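PDB 3TC8: leucine aminopeptidase from Parabacteroides distasonis, which probably acts as a zinc-dependent exopeptidase of the M28 family, with likely aminopeptidase or glutaminyl-peptide cyclotransferase activity. Local coordinates for residues 59-64 and 137-142; 73-78 and 162-167; 200-203 and 208-211; 180-185 and 189-194. One frame throughout, in Å; residues are numbered along the deposited sequence. Where two conformers were deposited one is given.

Interaction 1: 59-64 and 137-142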
loop_
_atom_site.group_PDB
_atom_site.type_symbol
_atom_site.label_atom_id
_atom_site.label_comp_id
_atom_site.label_asym_id
_atom_site.label_seq_id
_atom_site.Cartn_x
_atom_site.Cartn_y
_atom_site.Cartn_z
ATOM N N LYS A 59 -13.777 -10.768 1.417
ATOM C CA LYS A 59 -15.027 -11.389 1.107
ATOM C C LYS A 59 -16.042 -11.198 2.232
ATOM O O LYS A 59 -17.226 -10.981 1.981
ATOM C CB LYS A 59 -14.762 -12.856 0.823
ATOM C CG LYS A 59 -15.959 -13.561 0.259
ATOM C CD LYS A 59 -15.626 -14.898 -0.362
ATOM C CE LYS A 59 -16.843 -15.749 -0.809
ATOM N NZ LYS A 59 -16.446 -16.906 -1.681
ATOM N N ARG A 60 -15.570 -11.281 3.477
ATOM C CA ARG A 60 -16.496 -11.119 4.602
ATOM C C ARG A 60 -17.087 -9.721 4.629
ATOM O O ARG A 60 -18.244 -9.552 5.029
ATOM C CB ARG A 60 -15.741 -11.375 5.908
ATOM C CG ARG A 60 -16.334 -10.784 7.165
ATOM C CD ARG A 60 -15.422 -11.098 8.358
ATOM N NE ARG A 60 -15.179 -12.556 8.504
ATOM C CZ ARG A 60 -13.989 -13.144 8.489
ATOM N NH1 ARG A 60 -12.871 -12.449 8.441
ATOM N NH2 ARG A 60 -13.932 -14.453 8.549
ATOM N N PHE A 61 -16.378 -8.720 4.158
ATOM C CA PHE A 61 -16.907 -7.368 4.088
ATOM C C PHE A 61 -17.964 -7.202 3.006
ATOM O O PHE A 61 -18.610 -6.169 2.937
ATOM C CB PHE A 61 -15.782 -6.366 3.821
ATOM C CG PHE A 61 -14.642 -6.392 4.797
ATOM C CD1 PHE A 61 -14.771 -6.829 6.124
ATOM C CD2 PHE A 61 -13.375 -6.033 4.376
ATOM C CE1 PHE A 61 -13.678 -6.817 6.981
ATOM C CE2 PHE A 61 -12.297 -6.011 5.232
ATOM C CZ PHE A 61 -12.446 -6.424 6.526
ATOM N N GLY A 62 -18.077 -8.164 2.096
ATOM C CA GLY A 62 -19.023 -8.095 1.000
ATOM C C GLY A 62 -18.425 -7.714 -0.332
ATOM O O GLY A 62 -19.154 -7.524 -1.287
ATOM N N ALA A 63 -17.101 -7.672 -0.430
ATOM C CA ALA A 63 -16.446 -7.390 -1.699
ATOM C C ALA A 63 -16.584 -8.568 -2.640
ATOM O O ALA A 63 -16.559 -9.737 -2.222
ATOM C CB ALA A 63 -14.993 -7.061 -1.479
ATOM N N LYS A 64 -16.607 -8.265 -3.927
ATOM C CA LYS A 64 -16.401 -9.235 -4.974
ATOM C C LYS A 64 -14.888 -9.420 -5.127
ATOM O O LYS A 64 -14.202 -8.436 -5.451
ATOM C CB LYS A 64 -17.003 -8.762 -6.294
ATOM C CG LYS A 64 -16.864 -9.755 -7.391
ATOM C CD LYS A 64 -17.486 -9.270 -8.684
ATOM C CE LYS A 64 -17.265 -10.227 -9.850
ATOM N NZ LYS A 64 -17.858 -11.575 -9.614
ATOM N N GLU A 137 -9.347 -1.985 7.207
ATOM C CA GLU A 137 -10.293 -1.271 8.049
ATOM C C GLU A 137 -11.201 -0.356 7.236
ATOM O O GLU A 137 -12.410 -0.268 7.480
ATOM C CB GLU A 137 -9.550 -0.536 9.140
ATOM C CG GLU A 137 -10.419 0.358 10.004
ATOM C CD GLU A 137 -11.577 -0.342 10.694
ATOM O OE1 GLU A 137 -11.562 -1.590 10.831
ATOM O OE2 GLU A 137 -12.507 0.371 11.187
ATOM N N ILE A 138 -10.658 0.308 6.215
ATOM C CA ILE A 138 -11.450 1.108 5.281
ATOM C C ILE A 138 -12.493 0.237 4.596
ATOM O O ILE A 138 -13.671 0.567 4.528
ATOM C CB ILE A 138 -10.535 1.837 4.287
ATOM C CG1 ILE A 138 -9.805 2.984 4.978
ATOM C CG2 ILE A 138 -11.317 2.336 3.042
ATOM C CD1 ILE A 138 -8.579 3.451 4.280
ATOM N N ALA A 139 -12.069 -0.947 4.122
ATOM C CA ALA A 139 -12.952 -1.846 3.444
ATOM C C ALA A 139 -14.046 -2.379 4.388
ATOM O O ALA A 139 -15.199 -2.569 3.984
ATOM C CB ALA A 139 -12.118 -3.014 2.843
ATOM N N ARG A 140 -13.694 -2.610 5.656
ATOM C CA ARG A 140 -14.670 -3.014 6.629
ATOM C C ARG A 140 -15.777 -1.985 6.771
ATOM O O ARG A 140 -16.974 -2.280 6.812
ATOM C CB ARG A 140 -14.015 -3.288 7.990
ATOM C CG ARG A 140 -14.954 -3.935 8.990
ATOM C CD ARG A 140 -14.270 -4.319 10.297
ATOM N NE ARG A 140 -13.926 -3.148 11.105
ATOM C CZ ARG A 140 -14.623 -2.698 12.123
ATOM N NH1 ARG A 140 -15.708 -3.316 12.589
ATOM N NH2 ARG A 140 -14.206 -1.618 12.709
ATOM N N GLN A 141 -15.392 -0.709 6.793
ATOM C CA GLN A 141 -16.358 0.374 6.865
ATOM C C GLN A 141 -17.188 0.498 5.586
ATOM O O GLN A 141 -18.405 0.691 5.654
ATOM C CB GLN A 141 -15.667 1.676 7.156
ATOM C CG GLN A 141 -14.975 1.739 8.534
ATOM C CD GLN A 141 -15.870 1.462 9.686
ATOM O OE1 GLN A 141 -17.063 1.844 9.673
ATOM N NE2 GLN A 141 -15.344 0.789 10.715
ATOM N N ILE A 142 -16.571 0.336 4.430
ATOM C CA ILE A 142 -17.291 0.386 3.177
ATOM C C ILE A 142 -18.335 -0.719 3.120
ATOM O O ILE A 142 -19.463 -0.506 2.676
ATOM C CB ILE A 142 -16.315 0.286 1.959
ATOM C CG1 ILE A 142 -15.441 1.521 1.877
ATOM C CG2 ILE A 142 -17.071 0.019 0.660
ATOM C CD1 ILE A 142 -14.212 1.331 0.995
#
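F61, near the end of helix 45-60, lays its ring on the flank of helix 125-144 at A139 and R140, while G62 closes its own helix with a Schellman motif. A helix terminus thus packs on the side of another helix within the alpha/beta fold of the M28 zinc peptidases. Apolar contact carries it, without a hydrogen bond across. F61 has CG anti to its carbonyl carbon (chi1 -56°), which turns one ring face onto the R140 backbone: R140 CA lies over the ring centre, 3.7 Å above the plane. R140 CB adds a CH-pi contact, 3.9 Å from the ring centroid of F61. Nearer A139, F61 CD2 meets A139 CB at 3.6 Å. Y30 of helix 24-36 and F89 of strand 79-89 also touch F61. An alanine at F61 is likely to open a gap over the R140 backbone and take one aromatic neighbour from A139, F89 remaining. The polar chemistry lies within 137-142. The R140 chain bends at chi3 (71°) and its guanidinium turns back along its own helix to E137, gripping it side-on. E137 OE2 takes R140 NH2 through its syn lone pair and also accepts from Q141 NE2 at 2.9 Å, from above the carboxylate plane. The straighter arm, R140 NE to E137 OE1, is 2.8 Å long and meets the oxygen on its syn side, 24° out of the carboxylate plane.

Interaction 2: 73-78 and 162-167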
loop_
_atom_site.group_PDB
_atom_site.type_symbol
_atom_site.label_atom_id
_atom_site.label_comp_id
_atom_site.label_asym_id
_atom_site.label_seq_id
_atom_site.Cartn_x
_atom_site.Cartn_y
_atom_site.Cartn_z
ATOM N N THR A 73 8.833 -12.731 -12.607
ATOM C CA THR A 73 10.270 -13.025 -12.589
ATOM C C THR A 73 11.032 -11.933 -11.856
ATOM O O THR A 73 10.978 -10.774 -12.249
ATOM C CB THR A 73 10.808 -13.237 -13.992
ATOM O OG1 THR A 73 10.041 -14.271 -14.614
ATOM C CG2 THR A 73 12.307 -13.565 -13.971
ATOM N N ALA A 74 11.695 -12.299 -10.768
ATOM C CA ALA A 74 12.501 -11.372 -10.007
ATOM C C ALA A 74 13.808 -11.057 -10.710
ATOM O O ALA A 74 14.203 -11.735 -11.688
ATOM C CB ALA A 74 12.800 -11.938 -8.611
ATOM N N TYR A 75 14.495 -10.049 -10.193
ATOM C CA TYR A 75 15.758 -9.573 -10.776
ATOM C C TYR A 75 16.809 -10.669 -10.928
ATOM O O TYR A 75 17.658 -10.571 -11.812
ATOM C CB TYR A 75 16.340 -8.424 -9.915
ATOM C CG TYR A 75 16.923 -8.928 -8.626
ATOM C CD1 TYR A 75 16.117 -9.210 -7.499
ATOM C CD2 TYR A 75 18.274 -9.207 -8.538
ATOM C CE1 TYR A 75 16.654 -9.770 -6.378
ATOM C CE2 TYR A 75 18.806 -9.769 -7.401
ATOM C CZ TYR A 75 17.999 -10.067 -6.326
ATOM O OH TYR A 75 18.557 -10.643 -5.206
ATOM N N ASP A 76 16.777 -11.680 -10.054
ATOM C CA ASP A 76 17.774 -12.778 -10.024
ATOM C C ASP A 76 17.275 -13.982 -10.788
ATOM O O ASP A 76 17.903 -15.038 -10.747
ATOM C CB ASP A 76 18.137 -13.169 -8.581
ATOM C CG ASP A 76 17.002 -13.760 -7.794
ATOM O OD1 ASP A 76 15.855 -13.802 -8.303
ATOM O OD2 ASP A 76 17.292 -14.262 -6.667
ATOM N N GLY A 77 16.153 -13.864 -11.487
ATOM C CA GLY A 77 15.572 -14.990 -12.220
ATOM C C GLY A 77 14.596 -15.826 -11.412
ATOM O O GLY A 77 13.978 -16.713 -12.006
ATOM N N THR A 78 14.437 -15.609 -10.114
ATOM C CA THR A 78 13.504 -16.428 -9.316
ATOM C C THR A 78 12.091 -16.238 -9.895
ATOM O O THR A 78 11.645 -15.104 -10.116
ATOM C CB THR A 78 13.500 -15.998 -7.817
ATOM O OG1 THR A 78 14.838 -16.042 -7.332
ATOM C CG2 THR A 78 12.632 -16.933 -6.940
ATOM N N GLY A 162 12.862 -6.120 -5.331
ATOM C CA GLY A 162 13.795 -5.502 -6.254
ATOM C C GLY A 162 15.233 -5.715 -5.850
ATOM O O GLY A 162 15.551 -6.175 -4.746
ATOM N N THR A 163 16.127 -5.390 -6.772
ATOM C CA THR A 163 17.563 -5.610 -6.611
ATOM C C THR A 163 18.031 -5.076 -5.265
ATOM O O THR A 163 17.840 -3.886 -4.970
ATOM C CB THR A 163 18.343 -4.890 -7.719
ATOM O OG1 THR A 163 17.832 -5.323 -8.984
ATOM C CG2 THR A 163 19.842 -5.179 -7.604
ATOM N N PRO A 164 18.735 -5.899 -4.463
ATOM C CA PRO A 164 19.222 -5.398 -3.177
ATOM C C PRO A 164 20.560 -4.669 -3.296
ATOM O O PRO A 164 21.298 -4.803 -4.284
ATOM C CB PRO A 164 19.354 -6.668 -2.349
ATOM C CG PRO A 164 19.639 -7.713 -3.341
ATOM C CD PRO A 164 18.880 -7.354 -4.574
ATOM N N GLU A 165 20.897 -3.963 -2.238
ATOM C CA GLU A 165 22.102 -3.156 -2.206
ATOM C C GLU A 165 23.362 -3.955 -2.458
ATOM O O GLU A 165 24.313 -3.424 -2.999
ATOM C CB GLU A 165 22.230 -2.446 -0.866
ATOM C CG GLU A 165 21.134 -1.425 -0.604
ATOM C CD GLU A 165 21.175 -0.259 -1.582
ATOM O OE1 GLU A 165 22.069 0.554 -1.431
ATOM O OE2 GLU A 165 20.323 -0.190 -2.499
ATOM N N PHE A 166 23.361 -5.243 -2.090
ATOM C CA PHE A 166 24.560 -6.074 -2.215
ATOM C C PHE A 166 24.688 -6.739 -3.568
ATOM O O PHE A 166 25.666 -7.472 -3.781
ATOM C CB PHE A 166 24.590 -7.106 -1.050
ATOM C CG PHE A 166 23.359 -7.972 -0.948
ATOM C CD1 PHE A 166 23.172 -9.061 -1.757
ATOM C CD2 PHE A 166 22.398 -7.714 0.004
ATOM C CE1 PHE A 166 22.057 -9.858 -1.650
ATOM C CE2 PHE A 166 21.262 -8.507 0.131
ATOM C CZ PHE A 166 21.077 -9.590 -0.696
ATOM N N VAL A 167 23.767 -6.497 -4.495
ATOM C CA VAL A 167 23.875 -6.999 -5.860
ATOM C C VAL A 167 24.263 -5.862 -6.781
ATOM O O VAL A 167 23.623 -4.827 -6.819
ATOM C CB VAL A 167 22.525 -7.630 -6.307
ATOM C CG1 VAL A 167 22.433 -7.865 -7.817
ATOM C CG2 VAL A 167 22.273 -8.952 -5.551
#
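The Y75 ring lies over the backbone of 162-164, with T163 CA centred beneath one face, 4.0 Å from the ring centroid of Y75 in a CH-pi contact. Its CG sits in the crowded position between the backbone N and the carbonyl carbon (chi1 74°), and this rotation carries the ring across to the other loop. D76 CB lies against the opposite face, offset toward the rim, so the ring is held between its own turn and T163. The phenol end meets P164 at about a right angle: P164 CD comes to 3.3 Å from Y75 CZ and 3.4 Å from Y75 OH. At the root of the side chain, T163 OG1 approaches Y75 CB to 3.6 Å. V167 CG2 comes obliquely to 4.0 Å from Y75 CE2.

Two type I beta turns meet here, A74 to G77 in the hairpin between strands 64-73 and 79-89, and P164 to V167 in the long loop that follows strand 150-156. That loop runs on from the zinc ligand D160, and G162 lies close to the zinc site. Y75 OH is hydrogen-bonded to Y108 OH, tying the phenol to a third loop. Within the hairpin, D76 forms an Asx turn: D76 OD1 accepts T78 N at 2.9 Å and T78 OG1 at 2.6 Å. Both donors reach it from the same face of the carboxylate plane, the amide more steeply at 44° out of it.

Interaction 3: 200-203 and 208-211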
loop_
_atom_site.group_PDB
_atom_site.type_symbol
_atom_site.label_atom_id
_atom_site.label_comp_id
_atom_site.label_asym_id
_atom_site.label_seq_id
_atom_site.Cartn_x
_atom_site.Cartn_y
_atom_site.Cartn_z
ATOM N N ASP A 200 1.397 3.445 1.580
ATOM C CA ASP A 200 2.646 2.702 1.773
ATOM C C ASP A 200 3.368 3.276 2.984
ATOM O O ASP A 200 3.611 4.470 2.995
ATOM C CB ASP A 200 3.494 2.805 0.498
ATOM C CG ASP A 200 4.703 1.906 0.467
ATOM O OD1 ASP A 200 4.881 1.050 1.348
ATOM O OD2 ASP A 200 5.525 1.993 -0.513
HETATM N N MSE A 201 3.665 2.469 3.990
HETATM C CA MSE A 201 4.335 2.994 5.190
HETATM C C MSE A 201 3.560 4.143 5.839
HETATM O O MSE A 201 4.052 5.268 5.963
HETATM C CB MSE A 201 5.825 3.368 4.910
HETATM C CG MSE A 201 6.657 2.146 4.503
HETATM SE SE MSE A 201 8.488 2.454 4.310
HETATM C CE MSE A 201 8.959 2.182 5.984
ATOM N N VAL A 202 2.339 3.797 6.202
ATOM C CA VAL A 202 1.388 4.698 6.825
ATOM C C VAL A 202 1.106 4.361 8.287
ATOM O O VAL A 202 0.111 4.808 8.842
ATOM C CB VAL A 202 0.078 4.793 6.025
ATOM C CG1 VAL A 202 0.330 5.426 4.659
ATOM C CG2 VAL A 202 -0.617 3.470 5.953
ATOM N N GLY A 203 2.004 3.597 8.922
ATOM C CA GLY A 203 1.810 3.212 10.291
ATOM C C GLY A 203 2.810 3.695 11.295
ATOM O O GLY A 203 2.605 3.489 12.504
ATOM N N THR A 208 5.477 11.346 8.501
ATOM C CA THR A 208 5.263 12.586 7.784
ATOM C C THR A 208 5.025 12.295 6.318
ATOM O O THR A 208 5.935 11.842 5.630
ATOM C CB THR A 208 6.427 13.552 7.999
ATOM O OG1 THR A 208 7.678 12.951 7.669
ATOM C CG2 THR A 208 6.477 14.057 9.430
ATOM N N PHE A 209 3.810 12.594 5.863
ATOM C CA PHE A 209 3.409 12.387 4.493
ATOM C C PHE A 209 3.531 13.707 3.740
ATOM O O PHE A 209 2.771 14.657 3.992
ATOM C CB PHE A 209 1.958 11.887 4.400
ATOM C CG PHE A 209 1.635 10.744 5.343
ATOM C CD1 PHE A 209 2.441 9.631 5.465
ATOM C CD2 PHE A 209 0.471 10.783 6.111
ATOM C CE1 PHE A 209 2.129 8.587 6.308
ATOM C CE2 PHE A 209 0.146 9.728 6.946
ATOM C CZ PHE A 209 0.964 8.645 7.065
ATOM N N PHE A 210 4.525 13.792 2.845
ATOM C CA PHE A 210 4.711 14.963 2.012
ATOM C C PHE A 210 4.008 14.733 0.677
ATOM O O PHE A 210 3.589 13.632 0.319
ATOM C CB PHE A 210 6.221 15.199 1.803
ATOM C CG PHE A 210 6.945 15.773 2.985
ATOM C CD1 PHE A 210 7.279 14.999 4.087
ATOM C CD2 PHE A 210 7.274 17.101 2.984
ATOM C CE1 PHE A 210 7.943 15.538 5.145
ATOM C CE2 PHE A 210 7.941 17.656 4.080
ATOM C CZ PHE A 210 8.280 16.874 5.132
ATOM N N LYS A 211 3.857 15.828 -0.069
ATOM C CA LYS A 211 3.221 15.735 -1.384
ATOM C C LYS A 211 4.269 15.173 -2.370
ATOM O O LYS A 211 5.246 15.863 -2.736
ATOM C CB LYS A 211 2.703 17.099 -1.816
ATOM C CG LYS A 211 1.691 17.679 -0.858
ATOM C CD LYS A 211 1.210 19.024 -1.317
ATOM C CE LYS A 211 0.345 19.712 -0.339
ATOM N NZ LYS A 211 -0.030 21.082 -0.863
#
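M201, a selenomethionine, meets the F209 ring through its backbone: M201 O lies at the ring edge, near its plane, 3.9 Å from F209 CE1. The selenium-bearing end of M201 leads away from F209 toward the metal site, where the side chain lies about 4 Å from that of the zinc ligand D127. V202 supplies the rest of the contact. Its CA is 4.0 Å from F209 CZ, and its CG1, anti to the carbonyl carbon (chi1 -65°), touches F209 CE1 at 4.0 Å. The V202 and F209 side chains cross at about a right angle, with V202 CG1 near both CE1 and CZ of F209. At G203 the backbone N bonds to D126 OD1, fixing the loop to helix 125-144. From the other segment, F209 reaches back from strand 209-211 and also touches I265 and, edge-to-face, F239. An alanine at F209 would probably leave V202 CG1 and F239 without their aromatic partner and open a gap behind the M201 carbonyl. The arrangement is a hydrophobic second layer behind the zinc site of an M28 peptidase: one face of a loop at the C-terminal end of an inner strand of the sheet looks to the metal ligands, while V202 packs away into the core.

Interaction 4: 180-185 and 189-194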
loop_
_atom_site.group_PDB
_atom_site.type_symbol
_atom_site.label_atom_id
_atom_site.label_comp_id
_atom_site.label_asym_id
_atom_site.label_seq_id
_atom_site.Cartn_x
_atom_site.Cartn_y
_atom_site.Cartn_z
ATOM N N GLN A 180 2.902 -4.091 -12.086
ATOM C CA GLN A 180 3.220 -4.109 -13.498
ATOM C C GLN A 180 2.361 -5.124 -14.243
ATOM O O GLN A 180 1.909 -4.880 -15.362
ATOM C CB GLN A 180 4.713 -4.358 -13.728
ATOM C CG GLN A 180 5.611 -3.155 -13.310
ATOM C CD GLN A 180 7.054 -3.460 -13.562
ATOM O OE1 GLN A 180 7.442 -3.639 -14.731
ATOM N NE2 GLN A 180 7.847 -3.605 -12.532
ATOM N N PHE A 181 2.215 -6.338 -13.683
ATOM C CA PHE A 181 1.437 -7.369 -14.308
ATOM C C PHE A 181 -0.023 -6.938 -14.425
ATOM O O PHE A 181 -0.622 -7.051 -15.489
ATOM C CB PHE A 181 1.537 -8.665 -13.531
ATOM C CG PHE A 181 0.726 -9.768 -14.185
ATOM C CD1 PHE A 181 1.274 -10.495 -15.209
ATOM C CD2 PHE A 181 -0.584 -10.008 -13.809
ATOM C CE1 PHE A 181 0.521 -11.445 -15.871
ATOM C CE2 PHE A 181 -1.341 -11.000 -14.480
ATOM C CZ PHE A 181 -0.783 -11.676 -15.512
ATOM N N TRP A 182 -0.605 -6.454 -13.327
ATOM C CA TRP A 182 -2.001 -6.074 -13.298
ATOM C C TRP A 182 -2.296 -4.929 -14.270
ATOM O O TRP A 182 -3.321 -4.910 -14.933
ATOM C CB TRP A 182 -2.369 -5.669 -11.870
ATOM C CG TRP A 182 -3.766 -5.113 -11.755
ATOM C CD1 TRP A 182 -4.942 -5.799 -11.600
ATOM C CD2 TRP A 182 -4.111 -3.720 -11.840
ATOM N NE1 TRP A 182 -5.976 -4.904 -11.577
ATOM C CE2 TRP A 182 -5.507 -3.620 -11.724
ATOM C CE3 TRP A 182 -3.373 -2.554 -11.939
ATOM C CZ2 TRP A 182 -6.161 -2.389 -11.716
ATOM C CZ3 TRP A 182 -4.028 -1.320 -11.956
ATOM C CH2 TRP A 182 -5.401 -1.253 -11.845
ATOM N N ALA A 183 -1.391 -3.963 -14.326
ATOM C CA ALA A 183 -1.662 -2.777 -15.128
ATOM C C ALA A 183 -1.779 -3.152 -16.611
ATOM O O ALA A 183 -2.508 -2.510 -17.361
ATOM C CB ALA A 183 -0.631 -1.706 -14.897
ATOM N N LYS A 184 -1.028 -4.171 -17.023
ATOM C CA LYS A 184 -1.087 -4.678 -18.368
ATOM C C LYS A 184 -2.220 -5.680 -18.557
ATOM O O LYS A 184 -2.720 -5.802 -19.649
ATOM C CB LYS A 184 0.268 -5.353 -18.689
ATOM C CG LYS A 184 0.388 -5.981 -20.036
ATOM C CD LYS A 184 1.780 -6.602 -20.273
ATOM C CE LYS A 184 1.862 -7.352 -21.578
ATOM N NZ LYS A 184 1.353 -6.576 -22.695
ATOM N N ASN A 185 -2.614 -6.384 -17.506
ATOM C CA ASN A 185 -3.594 -7.460 -17.492
ATOM C C ASN A 185 -4.584 -7.204 -16.360
ATOM O O ASN A 185 -4.570 -7.911 -15.372
ATOM C CB ASN A 185 -2.897 -8.809 -17.201
ATOM C CG ASN A 185 -1.873 -9.166 -18.236
ATOM O OD1 ASN A 185 -2.209 -9.597 -19.342
ATOM N ND2 ASN A 185 -0.603 -8.984 -17.913
ATOM N N PRO A 189 -11.627 -6.127 -18.040
ATOM C CA PRO A 189 -11.079 -5.507 -19.243
ATOM C C PRO A 189 -11.135 -3.988 -19.237
ATOM O O PRO A 189 -12.142 -3.414 -18.800
ATOM C CB PRO A 189 -12.010 -6.050 -20.352
ATOM C CG PRO A 189 -12.563 -7.301 -19.838
ATOM C CD PRO A 189 -12.639 -7.147 -18.340
ATOM N N ASN A 190 -10.040 -3.354 -19.606
ATOM C CA ASN A 190 -9.945 -1.909 -19.712
ATOM C C ASN A 190 -10.340 -1.220 -18.417
ATOM O O ASN A 190 -10.926 -0.129 -18.421
ATOM C CB ASN A 190 -10.734 -1.367 -20.882
ATOM C CG ASN A 190 -10.262 -1.922 -22.197
ATOM O OD1 ASN A 190 -11.035 -2.514 -22.903
ATOM N ND2 ASN A 190 -8.959 -1.871 -22.432
ATOM N N TYR A 191 -9.943 -1.802 -17.294
ATOM C CA TYR A 191 -10.248 -1.258 -15.998
ATOM C C TYR A 191 -9.840 0.201 -15.952
ATOM O O TYR A 191 -8.708 0.537 -16.288
ATOM C CB TYR A 191 -9.520 -2.038 -14.901
ATOM C CG TYR A 191 -9.725 -1.414 -13.539
ATOM C CD1 TYR A 191 -10.879 -1.620 -12.826
ATOM C CD2 TYR A 191 -8.799 -0.526 -12.996
ATOM C CE1 TYR A 191 -11.098 -0.971 -11.602
ATOM C CE2 TYR A 191 -8.991 0.065 -11.791
ATOM C CZ TYR A 191 -10.159 -0.125 -11.092
ATOM O OH TYR A 191 -10.324 0.518 -9.903
ATOM N N THR A 192 -10.703 1.016 -15.364
ATOM C CA THR A 192 -10.393 2.405 -15.086
ATOM C C THR A 192 -11.011 2.813 -13.745
ATOM O O THR A 192 -11.897 2.151 -13.224
ATOM C CB THR A 192 -10.849 3.325 -16.228
ATOM O OG1 THR A 192 -10.223 4.590 -16.055
ATOM C CG2 THR A 192 -12.336 3.463 -16.281
ATOM N N ALA A 193 -10.536 3.927 -13.247
ATOM C CA ALA A 193 -11.093 4.572 -12.064
ATOM C C ALA A 193 -10.849 6.061 -12.216
ATOM O O ALA A 193 -9.975 6.488 -12.958
ATOM C CB ALA A 193 -10.423 4.021 -10.780
ATOM N N GLU A 194 -11.565 6.869 -11.440
ATOM C CA GLU A 194 -11.415 8.299 -11.492
ATOM C C GLU A 194 -10.035 8.707 -10.984
ATOM O O GLU A 194 -9.415 9.607 -11.537
ATOM C CB GLU A 194 -12.500 8.973 -10.649
ATOM C CG GLU A 194 -13.946 8.664 -11.094
ATOM C CD GLU A 194 -14.250 9.094 -12.505
ATOM O OE1 GLU A 194 -14.145 10.313 -12.722
ATOM O OE2 GLU A 194 -14.583 8.227 -13.382
#
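W182 overlaps Y191 with the far rim of its indole: CZ2 of W182 comes to 3.5 Å from CD2 of Y191, and CH2 of W182 lies 3.7 Å from the same carbon. The tyrosine atoms CD2 and CE2 meet the tryptophan at its edge, near the indole plane. Relative to the phenol ring, W182 CZ2 lies obliquely. The planes stand at 62° and the centroid of the six-membered ring of W182 is 5.5 Å from that of Y191, an inclined aromatic pair. Both side chains have CG anti to the backbone N (chi1 174° for W182, 175° for Y191), which extends each ring away from its own backbone until the two meet. No hydrogen bond spans the segments. The polar ends are instead held by others: W182 NE1 bonds to H187 ND1, in the short link between the two segments, and Y191 OH to D152 OD2 on strand 150-156. These bonds hold the ends of the two side chains in place, and they satisfy two polar groups on buried side chains.

Helix 177-184 ends beside this pair. N185 is the first residue to leave helical geometry, and F181 O accepts both its backbone N, at 2.9 Å, and its side-chain ND2, at 3.1 Å. That amide nitrogen also sits over one face of the F181 ring, 3.4 Å above its plane. The pair thus joins helix 177-184 to the loop leading into strand 195-200. Both rings rest on L98 of strand 96-102, F156 of strand 150-156 meets W182 edge-to-face, and V254 and R258 of helix 250-258 flank the indole.

Overall arrangement
Interactions 3 and 4 are buried, whereas interactions 1 and 2 are only partly so. Interaction 3 is nearest the chain's centre, its own centre about 10 Å away; interaction 2 lies farthest out, at about 21 Å. All four rest on an aromatic ring, and in none does a hydrogen bond cross between the segments. Interaction 1 joins a helix end to the flank of another helix, with charge pairing inside each helix and none across; interaction 2 joins two loops by turns and CH-pi contact. Interactions 3 and 4 flank strand 195-200, at its exit and its approach, about 25 Å apart between centres. Interaction 3 lies behind the zinc site and interaction 2 near it; 1 and 4 lie away.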